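Local coordinates for protein acyl-CoA dehydrogenase (PDB 4RM7) that belongs to the acyl-CoA dehydrogenase family and assembles as a tetramer, each subunit combining helical domains with a middle beta domain, at residues H314-V326 against A365-L379. Residues are numbered along the deposited sequence; the frame is centred on the assembly and turned at random.
Sequences HKRLSVALMKYYV and ADGTDEVMVVIAAPL
Lys323 reaches from helix 316-326 into the turn that leads to helix 369-379 and gives its ammonium group to two main-chain carbonyls, NZ lying 2.7 Å from Ala365 O and 2.8 Å from Gly367 O. Both bonds run almost straight on to the acceptor. The chain bends at chi2 (51°) and again at chi4, which brings NZ round to the turn while the base of the chain lies against Met372, Lys323 CB 3.7 Å from Met372 SE. With Tyr362 O and a water, four acceptors surround NZ, one more than its three hydrogens, so at least one bond is shared or alternates. That water lies 2.8 Å from Asp369 OD1 and also near Lys323 O, so the lysine meets the carboxylate through solvent; the opposite charge probably still steadies the ammonium. Asp369 OD2 is taken by Gln363, and Asp366 by Thr249 through its carboxylate and Arg246 through its carbonyl. Thr368 caps helix 369-379, its OG1 accepting from Val371 N at 3.2 Å.

Tyr324 turns the edge of its ring to Asp369 O and lies alongside Val373, with Tyr324 CE1 3.5 Å from Val373 CG2; its hydroxyl bonds Glu290 of the second subunit. Farther along, the interface is largely apolar: Ala320 CB touches both Ile375 CG2 and Ala376 CB, and Leu317 CD1 touches Ala376 CB. Arg316 is the exception, its guanidinium against Ile375 CG2 and covered on one face by Leu379 CD1. The helix axes approach to 8.7 Å at -153°, a close, nearly antiparallel pairing within the C-terminal helical bundle of the acyl-CoA dehydrogenase fold, beside subunit interfaces of the tetramer.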
ATOM      1  N   HIS A 314     -18.471  10.694 -23.733  1.00 44.45           N
ATOM      2  CA  HIS A 314     -17.837  11.077 -22.485  1.00 45.60           C
ATOM      3  C   HIS A 314     -18.722  10.783 -21.293  1.00 50.48           C
ATOM      4  O   HIS A 314     -19.909  11.097 -21.309  1.00 52.00           O
ATOM      5  CB  HIS A 314     -17.490  12.560 -22.489  1.00 46.97           C
ATOM      6  CG  HIS A 314     -17.096  13.087 -21.147  1.00 46.70           C
ATOM      7  ND1 HIS A 314     -17.843  14.022 -20.461  1.00 41.51           N
ATOM      8  CD2 HIS A 314     -16.035  12.797 -20.352  1.00 45.39           C
ATOM      9  CE1 HIS A 314     -17.254  14.295 -19.309  1.00 42.24           C
ATOM     10  NE2 HIS A 314     -16.154  13.567 -19.217  1.00 40.20           N
ATOM     11  N   LYS A 315     -18.133  10.163 -20.274  1.00 51.82           N
ATOM     12  CA  LYS A 315     -18.765  10.008 -18.973  1.00 46.43           C
ATOM     13  C   LYS A 315     -17.889  10.702 -17.948  1.00 42.22           C
ATOM     14  O   LYS A 315     -16.669  10.514 -17.945  1.00 44.39           O
ATOM     15  CB  LYS A 315     -18.937   8.533 -18.599  1.00 51.23           C
ATOM     16  CG  LYS A 315     -19.590   7.670 -19.658  1.00 58.87           C
ATOM     17  CD  LYS A 315     -19.654   6.211 -19.231  1.00 72.24           C
ATOM     18  CE  LYS A 315     -20.427   5.375 -20.252  1.00 82.90           C
ATOM     19  NZ  LYS A 315     -21.722   6.037 -20.636  1.00 83.65           N
ATOM     20  N   ARG A 316     -18.504  11.491 -17.073  1.00 42.59           N
ATOM     21  CA  ARG A 316     -17.775  12.173 -16.006  1.00 37.23           C
ATOM     22  C   ARG A 316     -16.939  11.216 -15.159  1.00 40.46           C
ATOM     23  O   ARG A 316     -15.837  11.553 -14.731  1.00 49.04           O
ATOM     24  CB  ARG A 316     -18.747  12.926 -15.107  1.00 44.27           C
ATOM     25  CG  ARG A 316     -19.491  14.056 -15.805  1.00 55.19           C
ATOM     26  CD  ARG A 316     -19.436  15.335 -14.994  1.00 63.24           C
ATOM     27  NE  ARG A 316     -20.076  15.219 -13.677  1.00 79.70           N
ATOM     28  CZ  ARG A 316     -19.523  15.626 -12.532  1.00 80.11           C
ATOM     29  NH1 ARG A 316     -18.306  16.170 -12.530  1.00 75.18           N
ATOM     30  NH2 ARG A 316     -20.185  15.478 -11.390  1.00 74.66           N
ATOM     31  N   LEU A 317     -17.470  10.017 -14.925  1.00 48.14           N
ATOM     32  CA  LEU A 317     -16.837   9.053 -14.036  1.00 38.44           C
ATOM     33  C   LEU A 317     -15.499   8.567 -14.566  1.00 39.99           C
ATOM     34  O   LEU A 317     -14.576   8.335 -13.783  1.00 41.60           O
ATOM     35  CB  LEU A 317     -17.738   7.864 -13.823  1.00 33.69           C
ATOM     36  CG  LEU A 317     -17.209   6.846 -12.820  1.00 35.02           C
ATOM     37  CD1 LEU A 317     -16.902   7.549 -11.487  1.00 29.25           C
ATOM     38  CD2 LEU A 317     -18.276   5.800 -12.640  1.00 31.68           C
ATOM     39  N   SER A 318     -15.399   8.401 -15.882  1.00 33.42           N
ATOM     40  CA  SER A 318     -14.132   7.995 -16.492  1.00 36.45           C
ATOM     41  C   SER A 318     -13.026   8.980 -16.132  1.00 42.06           C
ATOM     42  O   SER A 318     -11.937   8.582 -15.736  1.00 48.92           O
ATOM     43  CB  SER A 318     -14.243   7.911 -18.013  1.00 38.23           C
ATOM     44  OG  SER A 318     -15.145   6.911 -18.428  1.00 41.02           O
ATOM     45  N   VAL A 319     -13.321  10.268 -16.282  1.00 39.54           N
ATOM     46  CA  VAL A 319     -12.350  11.324 -16.020  1.00 38.06           C
ATOM     47  C   VAL A 319     -12.018  11.402 -14.529  1.00 39.15           C
ATOM     48  O   VAL A 319     -10.876  11.626 -14.143  1.00 42.60           O
ATOM     49  CB  VAL A 319     -12.879  12.673 -16.532  1.00 34.64           C
ATOM     50  CG1 VAL A 319     -12.067  13.844 -15.967  1.00 33.85           C
ATOM     51  CG2 VAL A 319     -12.878  12.679 -18.070  1.00 30.93           C
ATOM     52  N   ALA A 320     -13.013  11.176 -13.688  1.00 40.54           N
ATOM     53  CA  ALA A 320     -12.780  11.181 -12.252  1.00 34.66           C
ATOM     54  C   ALA A 320     -11.895   9.999 -11.814  1.00 37.05           C
ATOM     55  O   ALA A 320     -11.017  10.157 -10.966  1.00 40.49           O
ATOM     56  CB  ALA A 320     -14.119  11.165 -11.508  1.00 30.09           C
ATOM     57  N   LEU A 321     -12.121   8.819 -12.382  1.00 37.49           N
ATOM     58  CA  LEU A 321     -11.357   7.636 -11.974  1.00 36.28           C
ATOM     59  C   LEU A 321      -9.911   7.760 -12.454  1.00 35.62           C
ATOM     60  O   LEU A 321      -8.983   7.501 -11.713  1.00 38.43           O
ATOM     61  CB  LEU A 321     -11.997   6.347 -12.510  1.00 28.68           C
ATOM     62  CG  LEU A 321     -13.375   5.988 -11.939  1.00 32.51           C
ATOM     63  CD1 LEU A 321     -13.886   4.693 -12.550  1.00 28.61           C
ATOM     64  CD2 LEU A 321     -13.332   5.888 -10.414  1.00 30.42           C
HETATM   65  N   MSE A 322      -9.746   8.178 -13.702  1.00 35.64           N
HETATM   66  CA  MSE A 322      -8.457   8.537 -14.265  1.00 39.27           C
HETATM   67  C   MSE A 322      -7.691   9.532 -13.382  1.00 40.19           C
HETATM   68  O   MSE A 322      -6.555   9.293 -13.022  1.00 38.49           O
HETATM   69  CB  MSE A 322      -8.663   9.127 -15.668  1.00 35.20           C
HETATM   70  CG  MSE A 322      -7.405   9.623 -16.322  1.00 35.45           C
HETATM   71 SE   MSE A 322      -7.813  10.961 -17.659  0.66 38.49          SE
HETATM   72  CE  MSE A 322      -8.234  12.420 -16.416  1.00 33.73           C
ATOM     73  N   LYS A 323      -8.314  10.644 -13.020  1.00 45.39           N
ATOM     74  CA  LYS A 323      -7.606  11.655 -12.235  1.00 43.06           C
ATOM     75  C   LYS A 323      -7.271  11.150 -10.838  1.00 41.48           C
ATOM     76  O   LYS A 323      -6.305  11.587 -10.230  1.00 45.56           O
ATOM     77  CB  LYS A 323      -8.430  12.948 -12.145  1.00 38.03           C
ATOM     78  CG  LYS A 323      -7.682  14.114 -11.514  1.00 40.14           C
ATOM     79  CD  LYS A 323      -6.327  14.306 -12.192  1.00 42.63           C
ATOM     80  CE  LYS A 323      -5.668  15.627 -11.807  1.00 41.29           C
ATOM     81  NZ  LYS A 323      -5.461  15.762 -10.345  1.00 39.23           N
ATOM     82  N   TYR A 324      -8.079  10.234 -10.322  1.00 39.70           N
ATOM     83  CA  TYR A 324      -7.842   9.701  -8.983  1.00 40.03           C
ATOM     84  C   TYR A 324      -6.598   8.831  -8.980  1.00 45.08           C
ATOM     85  O   TYR A 324      -5.820   8.828  -8.032  1.00 49.88           O
ATOM     86  CB  TYR A 324      -9.059   8.889  -8.496  1.00 39.43           C
ATOM     87  CG  TYR A 324      -8.922   8.318  -7.095  1.00 33.91           C
ATOM     88  CD1 TYR A 324      -9.157   9.103  -5.981  1.00 41.87           C
ATOM     89  CD2 TYR A 324      -8.574   6.988  -6.893  1.00 37.02           C
ATOM     90  CE1 TYR A 324      -9.043   8.587  -4.696  1.00 50.94           C
ATOM     91  CE2 TYR A 324      -8.457   6.449  -5.599  1.00 32.69           C
ATOM     92  CZ  TYR A 324      -8.691   7.256  -4.512  1.00 43.59           C
ATOM     93  OH  TYR A 324      -8.563   6.741  -3.235  1.00 47.85           O
ATOM     94  N   TYR A 325      -6.403   8.097 -10.064  1.00 38.08           N
ATOM     95  CA  TYR A 325      -5.404   7.066 -10.064  1.00 41.58           C
ATOM     96  C   TYR A 325      -4.035   7.548 -10.551  1.00 38.21           C
ATOM     97  O   TYR A 325      -3.012   7.203  -9.971  1.00 44.89           O
ATOM     98  CB  TYR A 325      -5.879   5.883 -10.929  1.00 35.28           C
ATOM     99  CG  TYR A 325      -4.827   4.796 -11.061  1.00 32.49           C
ATOM    100  CD1 TYR A 325      -4.649   3.833 -10.057  1.00 34.29           C
ATOM    101  CD2 TYR A 325      -4.001   4.743 -12.169  1.00 26.01           C
ATOM    102  CE1 TYR A 325      -3.672   2.837 -10.169  1.00 34.41           C
ATOM    103  CE2 TYR A 325      -3.025   3.735 -12.301  1.00 33.71           C
ATOM    104  CZ  TYR A 325      -2.864   2.793 -11.296  1.00 39.17           C
ATOM    105  OH  TYR A 325      -1.911   1.805 -11.436  1.00 43.41           O
ATOM    106  N   VAL A 326      -4.023   8.345 -11.608  1.00 35.74           N
ATOM    107  CA  VAL A 326      -2.814   8.500 -12.406  1.00 42.38           C
ATOM    108  C   VAL A 326      -1.705   9.344 -11.772  1.00 40.69           C
ATOM    109  O   VAL A 326      -0.565   8.901 -11.767  1.00 43.68           O
ATOM    110  CB  VAL A 326      -3.147   9.065 -13.820  1.00 40.58           C
ATOM    111  CG1 VAL A 326      -1.855   9.408 -14.603  1.00 28.99           C
ATOM    112  CG2 VAL A 326      -3.953   8.022 -14.590  1.00 38.18           C
ATOM    113  N   ALA A 365      -3.089  19.500  -9.037  1.00 41.57           N
ATOM    114  CA  ALA A 365      -3.552  20.217 -10.215  1.00 42.59           C
ATOM    115  C   ALA A 365      -4.889  19.675 -10.669  1.00 46.61           C
ATOM    116  O   ALA A 365      -5.097  18.463 -10.680  1.00 53.22           O
ATOM    117  CB  ALA A 365      -2.535  20.104 -11.347  1.00 39.77           C
ATOM    118  N   ASP A 366      -5.778  20.582 -11.054  1.00 50.56           N
ATOM    119  CA  ASP A 366      -7.029  20.218 -11.679  1.00 54.72           C
ATOM    120  C   ASP A 366      -7.826  19.318 -10.776  1.00 54.38           C
ATOM    121  O   ASP A 366      -8.399  18.329 -11.229  1.00 59.55           O
ATOM    122  CB  ASP A 366      -6.785  19.522 -13.021  1.00 62.35           C
ATOM    123  CG  ASP A 366      -5.922  20.340 -13.948  1.00 69.75           C
ATOM    124  OD1 ASP A 366      -6.447  21.267 -14.617  1.00 73.99           O
ATOM    125  OD2 ASP A 366      -4.712  20.049 -14.002  1.00 76.06           O
ATOM    126  N   GLY A 367      -7.843  19.637  -9.492  1.00 49.41           N
ATOM    127  CA  GLY A 367      -8.680  18.887  -8.576  1.00 48.81           C
ATOM    128  C   GLY A 367      -7.912  17.765  -7.932  1.00 50.65           C
ATOM    129  O   GLY A 367      -7.249  16.988  -8.608  1.00 57.35           O
ATOM    130  N   THR A 368      -8.007  17.687  -6.613  1.00 50.87           N
ATOM    131  CA  THR A 368      -7.287  16.686  -5.847  1.00 43.28           C
ATOM    132  C   THR A 368      -7.949  15.313  -5.863  1.00 48.74           C
ATOM    133  O   THR A 368      -9.072  15.146  -6.352  1.00 53.27           O
ATOM    134  CB  THR A 368      -7.159  17.122  -4.403  1.00 45.19           C
ATOM    135  OG1 THR A 368      -8.458  17.098  -3.793  1.00 52.19           O
ATOM    136  CG2 THR A 368      -6.615  18.519  -4.352  1.00 51.01           C
ATOM    137  N   ASP A 369      -7.239  14.341  -5.302  1.00 49.06           N
ATOM    138  CA  ASP A 369      -7.745  12.981  -5.156  1.00 51.13           C
ATOM    139  C   ASP A 369      -9.062  13.032  -4.366  1.00 51.97           C
ATOM    140  O   ASP A 369     -10.066  12.424  -4.741  1.00 50.23           O
ATOM    141  CB  ASP A 369      -6.686  12.086  -4.458  1.00 57.62           C
ATOM    142  CG  ASP A 369      -5.226  12.309  -5.021  1.00 95.77           C
ATOM    143  OD1 ASP A 369      -5.040  13.024  -6.038  1.00 89.55           O
ATOM    144  OD2 ASP A 369      -4.248  11.768  -4.445  1.00 90.05           O
ATOM    145  N   GLU A 370      -9.045  13.801  -3.287  1.00 45.15           N
ATOM    146  CA  GLU A 370     -10.166  13.918  -2.376  1.00 44.13           C
ATOM    147  C   GLU A 370     -11.397  14.509  -3.068  1.00 46.44           C
ATOM    148  O   GLU A 370     -12.531  14.135  -2.774  1.00 52.44           O
ATOM    149  CB  GLU A 370      -9.758  14.776  -1.166  1.00 44.40           C
ATOM    150  CG  GLU A 370      -8.676  14.130  -0.245  1.00 62.78           C
ATOM    151  CD  GLU A 370      -7.260  14.025  -0.868  1.00 88.89           C
ATOM    152  OE1 GLU A 370      -6.867  14.890  -1.689  1.00 85.90           O
ATOM    153  OE2 GLU A 370      -6.532  13.065  -0.520  1.00 85.77           O
ATOM    154  N   VAL A 371     -11.167  15.427  -3.997  1.00 44.59           N
ATOM    155  CA  VAL A 371     -12.251  15.989  -4.789  1.00 43.42           C
ATOM    156  C   VAL A 371     -12.789  14.956  -5.811  1.00 46.81           C
ATOM    157  O   VAL A 371     -13.986  14.907  -6.087  1.00 45.73           O
ATOM    158  CB  VAL A 371     -11.782  17.310  -5.494  1.00 47.16           C
ATOM    159  CG1 VAL A 371     -12.702  17.724  -6.605  1.00 38.72           C
ATOM    160  CG2 VAL A 371     -11.689  18.427  -4.484  1.00 40.96           C
HETATM  161  N   MSE A 372     -11.917  14.112  -6.353  1.00 49.07           N
HETATM  162  CA  MSE A 372     -12.363  13.067  -7.273  1.00 36.60           C
HETATM  163  C   MSE A 372     -13.259  12.043  -6.568  1.00 46.89           C
HETATM  164  O   MSE A 372     -14.246  11.591  -7.140  1.00 56.30           O
HETATM  165  CB  MSE A 372     -11.171  12.367  -7.926  1.00 36.25           C
HETATM  166  CG  MSE A 372     -10.292  13.278  -8.785  1.00 38.94           C
HETATM  167 SE   MSE A 372     -11.267  14.323 -10.159  0.72 52.26          SE
HETATM  168  CE  MSE A 372     -11.080  16.075  -9.360  1.00 37.09           C
ATOM    169  N   VAL A 373     -12.939  11.696  -5.325  1.00 48.94           N
ATOM    170  CA  VAL A 373     -13.811  10.818  -4.538  1.00 42.64           C
ATOM    171  C   VAL A 373     -15.219  11.387  -4.392  1.00 43.07           C
ATOM    172  O   VAL A 373     -16.196  10.681  -4.543  1.00 41.75           O
ATOM    173  CB  VAL A 373     -13.234  10.562  -3.147  1.00 40.80           C
ATOM    174  CG1 VAL A 373     -14.302  10.018  -2.221  1.00 39.90           C
ATOM    175  CG2 VAL A 373     -12.057   9.603  -3.233  1.00 35.35           C
ATOM    176  N   VAL A 374     -15.313  12.681  -4.122  1.00 50.63           N
ATOM    177  CA  VAL A 374     -16.599  13.339  -3.922  1.00 51.88           C
ATOM    178  C   VAL A 374     -17.408  13.383  -5.232  1.00 53.29           C
ATOM    179  O   VAL A 374     -18.616  13.234  -5.233  1.00 68.74           O
ATOM    180  CB  VAL A 374     -16.381  14.776  -3.335  1.00 46.17           C
ATOM    181  CG1 VAL A 374     -17.626  15.593  -3.403  1.00 37.78           C
ATOM    182  CG2 VAL A 374     -15.917  14.681  -1.896  1.00 41.92           C
ATOM    183  N   ILE A 375     -16.723  13.571  -6.347  1.00 53.77           N
ATOM    184  CA  ILE A 375     -17.334  13.566  -7.669  1.00 52.02           C
ATOM    185  C   ILE A 375     -17.756  12.158  -8.119  1.00 53.75           C
ATOM    186  O   ILE A 375     -18.800  11.973  -8.736  1.00 64.95           O
ATOM    187  CB  ILE A 375     -16.341  14.146  -8.708  1.00 50.56           C
ATOM    188  CG1 ILE A 375     -16.132  15.641  -8.473  1.00 50.84           C
ATOM    189  CG2 ILE A 375     -16.772  13.848 -10.157  1.00 38.71           C
ATOM    190  CD1 ILE A 375     -14.954  16.176  -9.276  1.00 49.33           C
ATOM    191  N   ALA A 376     -16.928  11.167  -7.806  1.00 48.04           N
ATOM    192  CA  ALA A 376     -17.083   9.834  -8.373  1.00 48.26           C
ATOM    193  C   ALA A 376     -18.112   8.948  -7.661  1.00 53.86           C
ATOM    194  O   ALA A 376     -18.801   8.153  -8.310  1.00 48.29           O
ATOM    195  CB  ALA A 376     -15.736   9.125  -8.396  1.00 33.18           C
ATOM    196  N   ALA A 377     -18.211   9.060  -6.340  1.00 57.46           N
ATOM    197  CA  ALA A 377     -19.040   8.119  -5.588  1.00 54.07           C
ATOM    198  C   ALA A 377     -20.522   8.169  -6.002  1.00 52.08           C
ATOM    199  O   ALA A 377     -21.131   7.111  -6.182  1.00 50.91           O
ATOM    200  CB  ALA A 377     -18.890   8.351  -4.099  1.00 56.37           C
ATOM    201  N   PRO A 378     -21.111   9.379  -6.168  1.00 42.50           N
ATOM    202  CA  PRO A 378     -22.512   9.357  -6.625  1.00 40.73           C
ATOM    203  C   PRO A 378     -22.675   8.812  -8.047  1.00 45.50           C
ATOM    204  O   PRO A 378     -23.673   8.139  -8.329  1.00 57.04           O
ATOM    205  CB  PRO A 378     -22.952  10.837  -6.545  1.00 37.42           C
ATOM    206  CG  PRO A 378     -21.706  11.615  -6.383  1.00 50.71           C
ATOM    207  CD  PRO A 378     -20.714  10.722  -5.715  1.00 48.80           C
ATOM    208  N   LEU A 379     -21.713   9.077  -8.922  1.00 45.69           N
ATOM    209  CA  LEU A 379     -21.749   8.530 -10.279  1.00 43.07           C
ATOM    210  C   LEU A 379     -21.648   7.006 -10.283  1.00 48.15           C
ATOM    211  O   LEU A 379     -22.230   6.333 -11.142  1.00 47.38           O
ATOM    212  CB  LEU A 379     -20.624   9.138 -11.111  1.00 38.36           C
ATOM    213  CG  LEU A 379     -20.715  10.671 -11.180  1.00 40.18           C
ATOM    214  CD1 LEU A 379     -19.517  11.236 -11.869  1.00 38.87           C
ATOM    215  CD2 LEU A 379     -21.991  11.080 -11.908  1.00 38.09           C
TER
HETATM  216  O   HOH W   1      -5.327  13.535  -8.736  1.00 48.64           O
HETATM  217  O   HOH W   2      -3.607  10.638  -7.953  1.00 37.41           O